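Local coordinates for conserved hypothetical protein (Pseudomonas aeruginosa, PDB 1YLL), which is of unknown function but belongs to the HutD family of bicupin-like proteins, whose name suggests a link to histidine utilisation, at residues Q62-V67 against F111-A116. Numbering follows the deposited sequence.
Sequences QRIISV and FNLIYA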
loop_
_atom_site.group_PDB
_atom_site.type_symbol
_atom_site.label_atom_id
_atom_site.label_comp_id
_atom_site.label_asym_id
_atom_site.label_seq_id
_atom_site.Cartn_x
_atom_site.Cartn_y
_atom_site.Cartn_z
ATOM N N GLN D 62 7.400 -25.494 24.407
ATOM C CA GLN D 62 6.069 -25.803 23.864
ATOM C C GLN D 62 6.288 -25.888 22.344
ATOM O O GLN D 62 7.015 -25.103 21.779
ATOM C CB GLN D 62 5.094 -24.654 24.135
ATOM C CG GLN D 62 3.755 -24.808 23.428
ATOM C CD GLN D 62 3.004 -26.011 23.933
ATOM O OE1 GLN D 62 2.589 -26.892 23.167
ATOM N NE2 GLN D 62 2.805 -26.047 25.231
ATOM N N ARG D 63 5.650 -26.844 21.710
ATOM C CA ARG D 63 5.793 -26.988 20.260
ATOM C C ARG D 63 4.437 -26.922 19.590
ATOM O O ARG D 63 3.419 -27.357 20.136
ATOM C CB ARG D 63 6.443 -28.344 19.917
ATOM C CG ARG D 63 7.861 -28.547 20.475
ATOM C CD ARG D 63 8.553 -29.758 19.821
ATOM N NE ARG D 63 8.630 -29.611 18.361
ATOM C CZ ARG D 63 9.314 -30.432 17.565
ATOM N NH1 ARG D 63 9.978 -31.455 18.084
ATOM N NH2 ARG D 63 9.351 -30.227 16.243
ATOM N N ILE D 64 4.428 -26.358 18.382
ATOM C CA ILE D 64 3.206 -26.374 17.570
ATOM C C ILE D 64 3.745 -26.774 16.191
ATOM O O ILE D 64 4.603 -26.088 15.626
ATOM C CB ILE D 64 2.525 -25.019 17.454
ATOM C CG1 ILE D 64 2.236 -24.445 18.851
ATOM C CG2 ILE D 64 1.203 -25.189 16.693
ATOM C CD1 ILE D 64 1.339 -23.177 18.789
ATOM N N ILE D 65 3.232 -27.871 15.641
ATOM C CA ILE D 65 3.715 -28.333 14.348
ATOM C C ILE D 65 2.554 -28.396 13.367
ATOM O O ILE D 65 1.417 -28.639 13.759
ATOM C CB ILE D 65 4.324 -29.757 14.504
ATOM C CG1 ILE D 65 4.995 -30.199 13.213
ATOM C CG2 ILE D 65 3.236 -30.742 14.936
ATOM C CD1 ILE D 65 6.049 -31.231 13.478
ATOM N N SER D 66 2.859 -28.140 12.100
ATOM C CA SER D 66 1.865 -28.210 11.037
ATOM C C SER D 66 2.456 -28.901 9.805
ATOM O O SER D 66 3.562 -28.601 9.414
ATOM C CB SER D 66 1.415 -26.812 10.567
ATOM O OG SER D 66 0.802 -26.040 11.575
ATOM N N VAL D 67 1.728 -29.843 9.214
ATOM C CA VAL D 67 2.209 -30.424 7.975
ATOM C C VAL D 67 2.050 -29.368 6.863
ATOM O O VAL D 67 1.056 -28.629 6.852
ATOM C CB VAL D 67 1.380 -31.661 7.560
ATOM C CG1 VAL D 67 1.692 -32.031 6.086
ATOM C CG2 VAL D 67 1.707 -32.827 8.492
ATOM N N PHE D 111 6.060 -27.381 9.249
ATOM C CA PHE D 111 6.358 -26.030 9.698
ATOM C C PHE D 111 6.279 -26.132 11.228
ATOM O O PHE D 111 5.276 -26.618 11.769
ATOM C CB PHE D 111 5.271 -25.130 9.120
ATOM C CG PHE D 111 5.349 -23.711 9.562
ATOM C CD1 PHE D 111 6.419 -22.892 9.153
ATOM C CD2 PHE D 111 4.355 -23.171 10.354
ATOM C CE1 PHE D 111 6.474 -21.562 9.548
ATOM C CE2 PHE D 111 4.408 -21.828 10.748
ATOM C CZ PHE D 111 5.467 -21.033 10.348
ATOM N N ASN D 112 7.323 -25.653 11.912
ATOM C CA ASN D 112 7.409 -25.827 13.359
ATOM C C ASN D 112 7.640 -24.554 14.110
ATOM O O ASN D 112 8.528 -23.817 13.738
ATOM C CB ASN D 112 8.633 -26.701 13.690
ATOM C CG ASN D 112 8.372 -28.186 13.556
ATOM O OD1 ASN D 112 7.638 -28.767 14.351
ATOM N ND2 ASN D 112 8.986 -28.806 12.556
ATOM N N LEU D 113 6.875 -24.325 15.188
ATOM C CA LEU D 113 7.149 -23.185 16.075
ATOM C C LEU D 113 7.561 -23.874 17.379
ATOM O O LEU D 113 6.871 -24.768 17.814
ATOM C CB LEU D 113 5.861 -22.405 16.396
ATOM C CG LEU D 113 5.866 -20.961 16.945
ATOM C CD1 LEU D 113 4.784 -20.777 17.962
ATOM C CD2 LEU D 113 7.208 -20.503 17.446
ATOM N N ILE D 114 8.697 -23.495 17.957
ATOM C CA ILE D 114 9.095 -24.052 19.253
ATOM C C ILE D 114 9.377 -22.822 20.107
ATOM O O ILE D 114 10.134 -21.962 19.680
ATOM C CB ILE D 114 10.365 -24.906 19.100
ATOM C CG1 ILE D 114 10.084 -26.028 18.088
ATOM C CG2 ILE D 114 10.832 -25.481 20.479
ATOM C CD1 ILE D 114 11.265 -26.940 17.837
ATOM N N TYR D 115 8.782 -22.747 21.299
ATOM C CA TYR D 115 9.034 -21.582 22.130
ATOM C C TYR D 115 8.969 -21.914 23.617
ATOM O O TYR D 115 8.373 -22.913 24.024
ATOM C CB TYR D 115 8.046 -20.458 21.805
ATOM C CG TYR D 115 6.631 -20.700 22.251
ATOM C CD1 TYR D 115 6.135 -20.167 23.446
ATOM C CD2 TYR D 115 5.768 -21.477 21.483
ATOM C CE1 TYR D 115 4.819 -20.396 23.854
ATOM C CE2 TYR D 115 4.444 -21.716 21.878
ATOM C CZ TYR D 115 3.972 -21.171 23.069
ATOM O OH TYR D 115 2.687 -21.442 23.461
ATOM N N ALA D 116 9.615 -21.056 24.404
ATOM C CA ALA D 116 9.681 -21.193 25.859
ATOM C C ALA D 116 8.450 -20.464 26.444
ATOM O O ALA D 116 8.429 -19.238 26.521
ATOM C CB ALA D 116 10.979 -20.548 26.333
HETATM O O HOH W 1 7.288 -27.706 16.782
HETATM O O HOH W 2 3.158 -25.072 13.101
#
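Strands 62-67 and 111-115 run side by side with N-to-C directions 174° apart, and six backbone bonds join them in antiparallel ladder order. Gln62 with Tyr115, Ile64 with Leu113 and Ser66 with Phe111 are the hydrogen-bonded pairs, each bonded in both directions; Leu113 N to Ile64 O (2.9 Å) is nearly straight at 175°. Arg63 with Ile114 and Ile65 with Asn112 are the intervening non-hydrogen-bonded pairs.

On the face carrying Arg63, Ile65, Asn112 and Ile114, Arg63 bends at chi3 (58°) and its NH2 reaches Asn112 OD1 at 2.9 Å. The acceptor lies near the guanidinium plane, whereas the donor stands well above the amide carbonyl plane. A water accepts from Arg63 NE at 2.8 Å and can donate to Asn112 OD1 or Leu113 O, tying the guanidinium a second time to strand 111-115. Ile114 CD1 rests over one guanidinium face, 3.8 Å from Arg63 NE, while Ile65 CD1 lies alongside the Asn112 amide.

The other face mixes polar and apolar groups. Gln62 CB sits over the Tyr115 ring in a CH-pi contact, 4.0 Å from its centroid, and Ile64 CD1 meets Leu113 CD1 at 4.3 Å. A second water donates to Phe111 O and is hydrogen-bonded to Ser66 OG, which also bonds Trp126 NE1. Leu124 of strand 120-129 packs on Ile64 and Leu113, and Leu177 of a second subunit touches Gln62, Ile64 and Tyr115.

Strand 91-94 bonds to the far edge of 62-67 and strand 42-49 to that of 111-115, so 62-67 and 111-115 are neighbouring inner strands of an antiparallel sheet, consistent with the beta-barrel of a cupin domain.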